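Local coordinates for protein exodeoxyribonuclease III (Neisseria meningitidis, PDB 2JC4) that is a 3'-5' exonuclease of the AP endonuclease/ExoA family that probably degrades DNA with the help of bound magnesium or manganese ions, at residues 148-151 against 155-158; 118-123 against 165-170; 141-146 against 182-187; 102-107 against 125-130. One frame throughout, in Å; residues are numbered along the deposited sequence. Where two conformers were deposited one is given.

Contact 1: 148-151 against 155-158; sequences NIAP and DCYD
With chi1 at -57°, Asp-155 sends its carboxylate out beside its own backbone N and opposite the carbonyl carbon, which takes it to the ring of Pro-151. The two short pieces of loop come close, with the CA atoms of Ala-150 and Asp-155 5.3 Å apart. The Asp-155 side chain lies across the proline at about a right angle, and its OD2 is 3.2 Å from Pro-151 CD. Since the proline nitrogen has no hydrogen to give, OD2 is held instead by the backbone N of Ala-152, just beyond the segment. The other oxygen, OD1, forms salt bridges with Arg-215 and Arg-189, so the buried carboxylate is held through both oxygens, which should fix its rotation. Beside it, Ala-150 CB packs 3.8 Å from Asp-155 CB and 3.6 Å from Asp-155 O. In the conformer given, Cys-156 SG also borders this methyl, but their short separation is doubtful because the cysteine was modelled in two conformers; its sulfur is bound in a disulfide to Cys-168. At the start of the loop, Asn-148 is predicted to bind magnesium and to stabilise the transition state. The arrangement belongs to the active-site loop that begins at the asparagine of the Gly-Asp-Phe-Asn motif in exonuclease III-like members of the DNase I-like fold.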
loop_
_atom_site.group_PDB
_atom_site.type_symbol
_atom_site.label_atom_id
_atom_site.label_comp_id
_atom_site.label_asym_id
_atom_site.label_seq_id
_atom_site.Cartn_x
_atom_site.Cartn_y
_atom_site.Cartn_z
ATOM N N ASN A 148 3.454 -4.380 -5.149
ATOM C CA ASN A 148 4.587 -4.863 -5.951
ATOM C C ASN A 148 4.124 -5.649 -7.168
ATOM O O ASN A 148 4.806 -6.537 -7.640
ATOM C CB ASN A 148 5.544 -5.708 -5.089
ATOM C CG ASN A 148 6.630 -4.872 -4.456
ATOM O OD1 ASN A 148 7.350 -4.123 -5.162
ATOM N ND2 ASN A 148 6.764 -4.969 -3.137
ATOM N N ILE A 149 2.945 -5.273 -7.672
ATOM C CA ILE A 149 2.382 -5.842 -8.890
ATOM C C ILE A 149 1.720 -4.690 -9.653
ATOM O O ILE A 149 0.917 -3.885 -9.089
ATOM C CB ILE A 149 1.345 -6.977 -8.628
ATOM C CG1 ILE A 149 1.984 -8.186 -7.916
ATOM C CG2 ILE A 149 0.641 -7.406 -9.998
ATOM C CD1 ILE A 149 0.927 -9.185 -7.431
ATOM N N ALA A 150 2.060 -4.643 -10.941
ATOM C CA ALA A 150 1.537 -3.690 -11.904
ATOM C C ALA A 150 0.447 -4.413 -12.706
ATOM O O ALA A 150 0.738 -5.310 -13.497
ATOM C CB ALA A 150 2.669 -3.225 -12.811
ATOM N N PRO A 151 -0.823 -4.072 -12.457
ATOM C CA PRO A 151 -1.919 -4.912 -12.961
ATOM C C PRO A 151 -2.014 -5.160 -14.472
ATOM O O PRO A 151 -2.451 -6.247 -14.859
ATOM C CB PRO A 151 -3.170 -4.180 -12.461
ATOM C CG PRO A 151 -2.713 -3.540 -11.167
ATOM C CD PRO A 151 -1.334 -2.986 -11.605
ATOM N N ASP A 155 0.484 0.017 -16.775
ATOM C CA ASP A 155 1.082 0.210 -15.436
ATOM C C ASP A 155 2.585 -0.068 -15.405
ATOM O O ASP A 155 3.207 0.021 -14.370
ATOM C CB ASP A 155 0.371 -0.716 -14.435
ATOM C CG ASP A 155 -1.127 -0.466 -14.419
ATOM O OD1 ASP A 155 -1.517 0.727 -14.438
ATOM O OD2 ASP A 155 -1.918 -1.419 -14.383
ATOM N N CYS A 156 3.160 -0.467 -16.542
ATOM C CA CYS A 156 4.619 -0.702 -16.658
ATOM C C CYS A 156 5.159 0.133 -17.832
ATOM O O CYS A 156 4.755 -0.112 -18.967
ATOM C CB CYS A 156 4.890 -2.194 -16.895
ATOM S SG CYS A 156 4.242 -3.322 -15.622
ATOM N N TYR A 157 6.026 1.124 -17.567
ATOM C CA TYR A 157 6.574 2.003 -18.643
ATOM C C TYR A 157 7.317 1.101 -19.623
ATOM O O TYR A 157 7.934 0.104 -19.227
ATOM C CB TYR A 157 7.491 3.140 -18.113
ATOM C CG TYR A 157 8.839 2.652 -17.732
ATOM C CD1 TYR A 157 9.873 2.600 -18.678
ATOM C CD2 TYR A 157 9.083 2.159 -16.445
ATOM C CE1 TYR A 157 11.115 2.108 -18.348
ATOM C CE2 TYR A 157 10.322 1.669 -16.106
ATOM C CZ TYR A 157 11.337 1.651 -17.064
ATOM O OH TYR A 157 12.573 1.144 -16.730
ATOM N N ASP A 158 7.283 1.412 -20.900
ATOM C CA ASP A 158 7.998 0.525 -21.854
ATOM C C ASP A 158 7.693 -0.993 -21.568
ATOM O O ASP A 158 8.581 -1.748 -21.205
ATOM C CB ASP A 158 9.519 0.841 -21.829
ATOM C CG ASP A 158 9.868 2.299 -22.330
ATOM O OD1 ASP A 158 9.122 2.896 -23.162
ATOM O OD2 ASP A 158 10.914 2.848 -21.907
#

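Contact 2: 118-123 against 165-170; sequences KYKEQW and KIHCSS. With ACT (acetate ion), chain F.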
loop_
_atom_site.group_PDB
_atom_site.type_symbol
_atom_site.label_atom_id
_atom_site.label_comp_id
_atom_site.label_asym_id
_atom_site.label_seq_id
_atom_site.Cartn_x
_atom_site.Cartn_y
_atom_site.Cartn_z
ATOM N N LYS A 118 8.736 -17.691 -5.021
ATOM C CA LYS A 118 7.885 -18.742 -4.450
ATOM C C LYS A 118 7.265 -18.231 -3.142
ATOM O O LYS A 118 6.089 -18.501 -2.870
ATOM C CB LYS A 118 8.647 -20.072 -4.194
ATOM C CG LYS A 118 9.191 -20.729 -5.479
ATOM C CD LYS A 118 8.636 -22.134 -5.678
ATOM C CE LYS A 118 8.814 -22.618 -7.119
ATOM N NZ LYS A 118 10.208 -23.122 -7.357
ATOM N N TYR A 119 8.073 -17.530 -2.341
ATOM C CA TYR A 119 7.574 -16.842 -1.138
ATOM C C TYR A 119 6.439 -15.918 -1.544
ATOM O O TYR A 119 5.367 -15.985 -0.963
ATOM C CB TYR A 119 8.691 -16.112 -0.397
ATOM C CG TYR A 119 8.293 -15.184 0.749
ATOM C CD1 TYR A 119 7.352 -15.570 1.729
ATOM C CD2 TYR A 119 8.899 -13.927 0.872
ATOM C CE1 TYR A 119 7.005 -14.681 2.791
ATOM C CE2 TYR A 119 8.574 -13.059 1.905
ATOM C CZ TYR A 119 7.609 -13.443 2.854
ATOM O OH TYR A 119 7.321 -12.574 3.873
ATOM N N LYS A 120 6.652 -15.084 -2.563
ATOM C CA LYS A 120 5.608 -14.170 -3.026
ATOM C C LYS A 120 4.298 -14.909 -3.317
ATOM O O LYS A 120 3.223 -14.451 -2.919
ATOM C CB LYS A 120 6.042 -13.379 -4.277
ATOM C CG LYS A 120 5.121 -12.208 -4.626
ATOM C CD LYS A 120 5.678 -11.384 -5.817
ATOM C CE LYS A 120 4.893 -10.062 -6.026
ATOM N NZ LYS A 120 5.588 -9.112 -6.954
ATOM N N GLU A 121 4.388 -16.034 -4.044
ATOM C CA GLU A 121 3.197 -16.822 -4.398
ATOM C C GLU A 121 2.470 -17.298 -3.152
ATOM O O GLU A 121 1.263 -17.165 -3.053
ATOM C CB GLU A 121 3.588 -18.018 -5.281
ATOM C CG GLU A 121 2.424 -18.927 -5.716
ATOM C CD GLU A 121 2.905 -20.122 -6.534
ATOM O OE1 GLU A 121 4.113 -20.415 -6.573
ATOM O OE2 GLU A 121 2.052 -20.761 -7.158
ATOM N N GLN A 122 3.208 -17.865 -2.195
ATOM C CA GLN A 122 2.552 -18.468 -1.021
ATOM C C GLN A 122 1.949 -17.359 -0.151
ATOM O O GLN A 122 0.897 -17.546 0.481
ATOM C CB GLN A 122 3.579 -19.253 -0.199
ATOM C CG GLN A 122 4.355 -20.356 -0.991
ATOM C CD GLN A 122 5.600 -20.901 -0.234
ATOM O OE1 GLN A 122 6.377 -20.147 0.381
ATOM N NE2 GLN A 122 5.788 -22.221 -0.293
ATOM N N TRP A 123 2.654 -16.236 -0.084
ATOM C CA TRP A 123 2.264 -15.089 0.731
ATOM C C TRP A 123 0.960 -14.485 0.149
ATOM O O TRP A 123 0.000 -14.203 0.874
ATOM C CB TRP A 123 3.425 -14.071 0.794
ATOM C CG TRP A 123 3.169 -12.938 1.729
ATOM C CD1 TRP A 123 3.533 -12.853 3.056
ATOM C CD2 TRP A 123 2.465 -11.748 1.428
ATOM N NE1 TRP A 123 3.105 -11.651 3.585
ATOM C CE2 TRP A 123 2.422 -10.973 2.609
ATOM C CE3 TRP A 123 1.828 -11.269 0.285
ATOM C CZ2 TRP A 123 1.782 -9.743 2.665
ATOM C CZ3 TRP A 123 1.201 -10.030 0.349
ATOM C CH2 TRP A 123 1.197 -9.287 1.524
ATOM N N LYS A 165 8.651 -10.020 -16.613
ATOM C CA LYS A 165 9.653 -9.675 -15.601
ATOM C C LYS A 165 8.943 -9.281 -14.321
ATOM O O LYS A 165 7.711 -9.027 -14.329
ATOM C CB LYS A 165 10.545 -8.518 -16.088
ATOM C CG LYS A 165 11.139 -8.750 -17.487
ATOM C CD LYS A 165 12.434 -9.542 -17.470
ATOM C CE LYS A 165 13.266 -9.238 -18.737
ATOM N NZ LYS A 165 12.408 -9.436 -19.971
ATOM N N ILE A 166 9.706 -9.253 -13.228
ATOM C CA ILE A 166 9.168 -8.987 -11.886
ATOM C C ILE A 166 8.227 -7.756 -11.932
ATOM O O ILE A 166 8.464 -6.796 -12.672
ATOM C CB ILE A 166 10.331 -8.867 -10.819
ATOM C CG1 ILE A 166 9.819 -9.031 -9.358
ATOM C CG2 ILE A 166 11.132 -7.552 -11.017
ATOM C CD1 ILE A 166 9.155 -10.423 -9.004
ATOM N N HIS A 167 7.151 -7.821 -11.157
ATOM C CA HIS A 167 6.099 -6.805 -11.074
ATOM C C HIS A 167 5.068 -6.830 -12.184
ATOM O O HIS A 167 3.914 -6.486 -11.940
ATOM C CB HIS A 167 6.623 -5.357 -10.906
ATOM C CG HIS A 167 7.613 -5.191 -9.805
ATOM N ND1 HIS A 167 7.400 -5.671 -8.527
ATOM C CD2 HIS A 167 8.849 -4.622 -9.798
ATOM C CE1 HIS A 167 8.454 -5.391 -7.777
ATOM N NE2 HIS A 167 9.342 -4.747 -8.519
ATOM N N CYS A 168 5.488 -7.217 -13.388
ATOM C CA CYS A 168 4.635 -7.142 -14.579
ATOM C C CYS A 168 4.322 -8.488 -15.254
ATOM O O CYS A 168 3.849 -8.508 -16.404
ATOM C CB CYS A 168 5.306 -6.220 -15.607
ATOM S SG CYS A 168 5.680 -4.592 -14.944
ATOM N N SER A 169 4.598 -9.595 -14.572
ATOM C CA SER A 169 4.354 -10.927 -15.155
ATOM C C SER A 169 2.881 -11.324 -15.150
ATOM O O SER A 169 2.069 -10.865 -14.311
ATOM C CB SER A 169 5.199 -12.028 -14.460
ATOM O OG SER A 169 4.694 -12.317 -13.157
ATOM N N SER A 170 2.531 -12.172 -16.102
ATOM C CA SER A 170 1.182 -12.731 -16.206
ATOM C C SER A 170 0.742 -13.426 -14.913
ATOM O O SER A 170 -0.403 -13.241 -14.433
ATOM C CB SER A 170 1.098 -13.667 -17.423
ATOM O OG SER A 170 2.004 -14.777 -17.309
HETATM C C ACT F . 10.852 -2.199 -6.705
HETATM O O ACT F . 11.263 -3.218 -7.299
HETATM O OXT ACT F . 11.600 -1.693 -5.828
HETATM C CH3 ACT F . 9.512 -1.673 -7.073
#
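Lys-120 of helix 115-135 reaches His-167, third residue of the type II beta turn Lys-165 to Cys-168, in the loop before helix 170-180 of this DNase I-like fold. The lysine is stretched almost straight: CG lies opposite the backbone N (chi1 -168°) and the chain stays extended to its tip, delivering NZ to within 4.2 Å of His-167 ND1 and 4.3 Å of Ile-166 CD1. The two side chains cross at about a right angle. The amine and the ring nitrogen do not bond to each other; both bond to the backbone O of Asn-148, and that shared carbonyl explains how two donors can sit so near. Lys-120 NZ also has a salt bridge to Glu-172 and a bond to Asn-108 O, which probably offsets its charge in this buried setting. Glu-172 also takes the backbone N of His-167, tying the turn to the same carboxylate. His-167 has the positive phi its turn position requires, and a chi1 of -51° sets its ring beside its own backbone N. Ile-166 CG1 lies 4.2 Å above the centre of one face of this imidazole. Away from the lysine, the other ring nitrogen holds an acetate, probably from the crystallisation liquor: His-167 NE2 donates to acetate O at 2.7 Å, the N-H...O angle being 152°, with that oxygen at the ring edge, near its plane.

Contact 3: 141-146 against 182-187; sequences LVLLGD and LGLTDS
Flat groups play no part where Leu-184 meets Leu-141 and Leu-143: neither faces nor edges are involved, and branched methyls do all the touching. The carboxylates of the two segments are bonded to other partners, Asp-146 to Asn-7 and to the backbone N of Asn-148, Asp-186 to Arg-215. Leu-184 serves both neighbours with a fork. Its CD2 lies 4.0 Å from Leu-141 CD2, and its CD1 lies 4.2 Å from Leu-143 CD2. The side chains of Leu-143 and Leu-184 cross at about a right angle, whereas Leu-141 comes in at a slant. Leu-143 leaves its backbone pointing toward the other segment; Leu-141 does not, and it is the end of its side chain that closes the distance. At Leu-184, a chi1 of -70° sets CG opposite the carbonyl carbon, and the fork opens toward the strand. The closest CA atoms, those of Leu-143 and Leu-184, are still 8.6 Å apart, because strand 217-221 runs between strands 141-144 and 185-186 in their sheet. Leu-184 follows Gly-183, whose positive phi takes the chain out of helix 170-180. Helix 115-135 packs near this side, touching Leu-141 and Leu-182, while Val-142 and Leu-144 meet Ile-3 of the other sheet, as expected of the layered sandwich of the DNase I-like fold. Chemically this is a buried, purely apolar join: with no directional bond between the segments, it probably rests on fit and the exclusion of water.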
loop_
_atom_site.group_PDB
_atom_site.type_symbol
_atom_site.label_atom_id
_atom_site.label_comp_id
_atom_site.label_asym_id
_atom_site.label_seq_id
_atom_site.Cartn_x
_atom_site.Cartn_y
_atom_site.Cartn_z
ATOM N N LEU A 141 -14.735 -1.942 3.464
ATOM C CA LEU A 141 -13.400 -2.521 3.632
ATOM C C LEU A 141 -12.458 -1.955 2.584
ATOM O O LEU A 141 -12.848 -1.785 1.439
ATOM C CB LEU A 141 -13.457 -4.062 3.623
ATOM C CG LEU A 141 -12.105 -4.822 3.752
ATOM C CD1 LEU A 141 -12.260 -6.100 4.640
ATOM C CD2 LEU A 141 -11.459 -5.139 2.367
ATOM N N VAL A 142 -11.238 -1.619 3.014
ATOM C CA VAL A 142 -10.192 -1.092 2.107
ATOM C C VAL A 142 -8.936 -1.913 2.270
ATOM O O VAL A 142 -8.365 -1.980 3.358
ATOM C CB VAL A 142 -9.879 0.423 2.350
ATOM C CG1 VAL A 142 -8.877 0.931 1.351
ATOM C CG2 VAL A 142 -11.128 1.284 2.195
ATOM N N LEU A 143 -8.501 -2.543 1.186
ATOM C CA LEU A 143 -7.229 -3.267 1.167
ATOM C C LEU A 143 -6.255 -2.450 0.340
ATOM O O LEU A 143 -6.465 -2.279 -0.869
ATOM C CB LEU A 143 -7.405 -4.689 0.560
ATOM C CG LEU A 143 -6.130 -5.477 0.161
ATOM C CD1 LEU A 143 -5.362 -5.869 1.412
ATOM C CD2 LEU A 143 -6.423 -6.726 -0.700
ATOM N N LEU A 144 -5.204 -1.918 0.968
ATOM C CA LEU A 144 -4.327 -0.970 0.257
ATOM C C LEU A 144 -2.884 -1.118 0.653
ATOM O O LEU A 144 -2.571 -1.705 1.698
ATOM C CB LEU A 144 -4.785 0.504 0.450
ATOM C CG LEU A 144 -4.541 1.213 1.812
ATOM C CD1 LEU A 144 -5.169 2.595 1.791
ATOM C CD2 LEU A 144 -5.079 0.413 3.054
ATOM N N GLY A 145 -1.982 -0.604 -0.186
ATOM C CA GLY A 145 -0.564 -0.716 0.130
ATOM C C GLY A 145 0.265 -0.866 -1.129
ATOM O O GLY A 145 -0.168 -0.503 -2.229
ATOM N N ASP A 146 1.492 -1.345 -0.932
ATOM C CA ASP A 146 2.414 -1.581 -2.017
ATOM C C ASP A 146 2.229 -3.035 -2.351
ATOM O O ASP A 146 2.568 -3.909 -1.549
ATOM C CB ASP A 146 3.817 -1.309 -1.513
ATOM C CG ASP A 146 4.889 -1.572 -2.557
ATOM O OD1 ASP A 146 4.571 -2.021 -3.692
ATOM O OD2 ASP A 146 6.053 -1.286 -2.213
ATOM N N LEU A 182 -12.310 -11.505 -5.152
ATOM C CA LEU A 182 -13.010 -11.538 -3.852
ATOM C C LEU A 182 -14.255 -10.642 -3.806
ATOM O O LEU A 182 -15.122 -10.834 -2.933
ATOM C CB LEU A 182 -12.070 -11.156 -2.687
ATOM C CG LEU A 182 -10.800 -11.986 -2.582
ATOM C CD1 LEU A 182 -9.854 -11.443 -1.485
ATOM C CD2 LEU A 182 -11.095 -13.479 -2.395
ATOM N N GLY A 183 -14.325 -9.672 -4.722
ATOM C CA GLY A 183 -15.387 -8.672 -4.758
ATOM C C GLY A 183 -14.862 -7.300 -4.358
ATOM O O GLY A 183 -15.469 -6.591 -3.535
ATOM N N LEU A 184 -13.702 -6.962 -4.909
ATOM C CA LEU A 184 -13.026 -5.690 -4.650
ATOM C C LEU A 184 -12.762 -5.026 -5.983
ATOM O O LEU A 184 -12.660 -5.713 -6.987
ATOM C CB LEU A 184 -11.686 -5.949 -3.959
ATOM C CG LEU A 184 -11.759 -6.448 -2.516
ATOM C CD1 LEU A 184 -10.333 -6.772 -2.118
ATOM C CD2 LEU A 184 -12.341 -5.343 -1.578
ATOM N N THR A 185 -12.688 -3.693 -5.967
ATOM C CA THR A 185 -12.525 -2.839 -7.140
ATOM C C THR A 185 -11.182 -2.110 -7.034
ATOM O O THR A 185 -10.875 -1.541 -5.979
ATOM C CB THR A 185 -13.692 -1.794 -7.161
ATOM O OG1 THR A 185 -14.910 -2.459 -7.521
ATOM C CG2 THR A 185 -13.435 -0.676 -8.162
ATOM N N ASP A 186 -10.369 -2.158 -8.104
ATOM C CA ASP A 186 -9.133 -1.347 -8.199
ATOM C C ASP A 186 -9.574 0.136 -8.284
ATOM O O ASP A 186 -9.906 0.617 -9.371
ATOM C CB ASP A 186 -8.359 -1.792 -9.487
ATOM C CG ASP A 186 -7.055 -1.013 -9.748
ATOM O OD1 ASP A 186 -6.797 0.018 -9.094
ATOM O OD2 ASP A 186 -6.295 -1.450 -10.660
ATOM N N SER A 187 -9.564 0.856 -7.169
ATOM C CA SER A 187 -10.191 2.189 -7.134
ATOM C C SER A 187 -9.663 3.166 -8.181
ATOM O O SER A 187 -10.445 3.871 -8.833
ATOM C CB SER A 187 -10.155 2.822 -5.751
ATOM O OG SER A 187 -8.860 3.222 -5.359
#

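Contact 4: 102-107 against 125-130; sequences INVYCV and AALTEF
Strand 99-105 passes beneath helix 115-135 at the usual distance of a sheet-helix layer, the CA atoms of Val-104 and Leu-127 being 9.0 Å apart and those of Ile-102 and Phe-130 9.9 Å. These are the first strand and the helix of a beta-alpha-beta unit that is completed by strand 141-144, parallel to and neighbouring strand 99-105. Alternate strand residues face the helix, and residues three apart on the helix answer them. Leu-127, with CG opposite its backbone N (chi1 177°), drops its two methyls over Val-104: CD1 comes to 3.7 Å from Val-104 CG1 and CD2 to 4.1 Å from the same methyl. Ile-102 and Phe-130 run alongside one another, pointing opposite ways. The isoleucine meets the ring at its edge, CG2 lying near the ring plane and 4.0 Å from Phe-130 CE2, while the ring itself stacks with His-77. Between Val-104 and Cys-106, Tyr-105, a predicted active-site residue, points to the other side of the strand. Where the strand gives way to loop, the backbone O of Cys-106 accepts a hydrogen bond from Asn-148 ND2, and Cys-106 SG lies 4.4 Å from Leu-127 CD2.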
loop_
_atom_site.group_PDB
_atom_site.type_symbol
_atom_site.label_atom_id
_atom_site.label_comp_id
_atom_site.label_asym_id
_atom_site.label_seq_id
_atom_site.Cartn_x
_atom_site.Cartn_y
_atom_site.Cartn_z
ATOM N N ILE A 102 -7.080 -2.744 5.709
ATOM C CA ILE A 102 -6.004 -3.747 5.707
ATOM C C ILE A 102 -4.800 -3.187 4.936
ATOM O O ILE A 102 -4.888 -3.028 3.728
ATOM C CB ILE A 102 -6.513 -5.105 5.093
ATOM C CG1 ILE A 102 -7.823 -5.554 5.799
ATOM C CG2 ILE A 102 -5.376 -6.156 5.062
ATOM C CD1 ILE A 102 -8.521 -6.760 5.132
ATOM N N ASN A 103 -3.685 -2.905 5.633
ATOM C CA ASN A 103 -2.492 -2.326 5.025
ATOM C C ASN A 103 -1.480 -3.444 4.740
ATOM O O ASN A 103 -1.145 -4.224 5.632
ATOM C CB ASN A 103 -1.899 -1.314 6.011
ATOM C CG ASN A 103 -0.579 -0.710 5.550
ATOM O OD1 ASN A 103 -0.259 -0.696 4.356
ATOM N ND2 ASN A 103 0.184 -0.164 6.512
ATOM N N VAL A 104 -0.975 -3.492 3.511
ATOM C CA VAL A 104 -0.039 -4.515 3.092
ATOM C C VAL A 104 1.250 -3.913 2.520
ATOM O O VAL A 104 1.226 -2.944 1.760
ATOM C CB VAL A 104 -0.702 -5.470 2.030
ATOM C CG1 VAL A 104 -1.704 -6.397 2.697
ATOM C CG2 VAL A 104 -1.366 -4.677 0.802
ATOM N N TYR A 105 2.366 -4.502 2.899
ATOM C CA TYR A 105 3.604 -4.306 2.181
ATOM C C TYR A 105 3.906 -5.680 1.557
ATOM O O TYR A 105 4.446 -6.572 2.236
ATOM C CB TYR A 105 4.753 -3.831 3.118
ATOM C CG TYR A 105 6.052 -3.891 2.365
ATOM C CD1 TYR A 105 6.142 -3.311 1.095
ATOM C CD2 TYR A 105 7.170 -4.597 2.866
ATOM C CE1 TYR A 105 7.336 -3.393 0.340
ATOM C CE2 TYR A 105 8.375 -4.665 2.114
ATOM C CZ TYR A 105 8.421 -4.081 0.851
ATOM O OH TYR A 105 9.552 -4.170 0.054
ATOM N N CYS A 106 3.489 -5.883 0.297
ATOM C CA CYS A 106 3.496 -7.214 -0.301
ATOM C C CYS A 106 4.904 -7.590 -0.712
ATOM O O CYS A 106 5.748 -6.713 -1.007
ATOM C CB CYS A 106 2.597 -7.294 -1.539
ATOM S SG CYS A 106 0.848 -6.967 -1.160
ATOM N N VAL A 107 5.134 -8.890 -0.778
ATOM C CA VAL A 107 6.445 -9.416 -1.178
ATOM C C VAL A 107 6.882 -8.886 -2.552
ATOM O O VAL A 107 6.168 -9.036 -3.548
ATOM C CB VAL A 107 6.467 -10.968 -1.171
ATOM C CG1 VAL A 107 7.874 -11.487 -1.448
ATOM C CG2 VAL A 107 5.951 -11.492 0.174
ATOM N N ALA A 125 -1.292 -16.049 -1.604
ATOM C CA ALA A 125 -2.341 -17.044 -1.373
ATOM C C ALA A 125 -2.863 -16.848 0.038
ATOM O O ALA A 125 -4.083 -16.908 0.284
ATOM C CB ALA A 125 -1.776 -18.453 -1.515
ATOM N N ALA A 126 -1.940 -16.645 0.977
ATOM C CA ALA A 126 -2.332 -16.444 2.381
ATOM C C ALA A 126 -3.090 -15.114 2.546
ATOM O O ALA A 126 -4.054 -15.020 3.306
ATOM C CB ALA A 126 -1.125 -16.510 3.312
ATOM N N LEU A 127 -2.659 -14.085 1.835
ATOM C CA LEU A 127 -3.361 -12.815 1.919
ATOM C C LEU A 127 -4.800 -12.945 1.409
ATOM O O LEU A 127 -5.724 -12.419 2.012
ATOM C CB LEU A 127 -2.611 -11.750 1.103
ATOM C CG LEU A 127 -3.277 -10.379 1.048
ATOM C CD1 LEU A 127 -3.327 -9.742 2.480
ATOM C CD2 LEU A 127 -2.561 -9.474 0.073
ATOM N N THR A 128 -4.965 -13.614 0.277
ATOM C CA THR A 128 -6.287 -13.795 -0.336
ATOM C C THR A 128 -7.268 -14.425 0.669
ATOM O O THR A 128 -8.424 -13.993 0.803
ATOM C CB THR A 128 -6.163 -14.655 -1.626
ATOM O OG1 THR A 128 -5.173 -14.051 -2.466
ATOM C CG2 THR A 128 -7.456 -14.640 -2.393
ATOM N N GLU A 129 -6.783 -15.423 1.386
ATOM C CA GLU A 129 -7.601 -16.137 2.381
ATOM C C GLU A 129 -8.027 -15.197 3.522
ATOM O O GLU A 129 -9.181 -15.170 3.955
ATOM C CB GLU A 129 -6.801 -17.342 2.912
ATOM C CG GLU A 129 -7.642 -18.564 3.096
ATOM C CD GLU A 129 -6.887 -19.660 3.827
ATOM O OE1 GLU A 129 -7.058 -19.771 5.063
ATOM O OE2 GLU A 129 -6.103 -20.366 3.164
ATOM N N PHE A 130 -7.098 -14.409 4.010
ATOM C CA PHE A 130 -7.405 -13.501 5.105
ATOM C C PHE A 130 -8.406 -12.449 4.656
ATOM O O PHE A 130 -9.400 -12.182 5.354
ATOM C CB PHE A 130 -6.122 -12.810 5.552
ATOM C CG PHE A 130 -6.330 -11.721 6.562
ATOM C CD1 PHE A 130 -6.854 -12.011 7.827
ATOM C CD2 PHE A 130 -5.935 -10.419 6.278
ATOM C CE1 PHE A 130 -7.021 -11.017 8.788
ATOM C CE2 PHE A 130 -6.111 -9.393 7.243
ATOM C CZ PHE A 130 -6.622 -9.707 8.505
#

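In the fold
Contact 4 opens first along the chain and interleaves with contact 2, which in turn interleaves with contact 3; contact 4 closes before contact 3 opens, and contact 1 is nested inside the loops of contacts 2 and 3. Contacts 3 and 4 lie about 11 Å apart, centre to centre, on one sheet, where strands 99-105 and 141-144 are neighbours; contacts 2 and 4 share helix 115-135, with centres about 13 Å apart. Contacts 1 and 2, also about 13 Å apart, meet through the disulfide and Lys-120. The hydrophobic layer of contacts 3 and 4 thus leads into the loops of contacts 1 and 2, and the predicted catalytic residues Tyr-105, Asp-146 and Asn-148 sit where strands give way to loops.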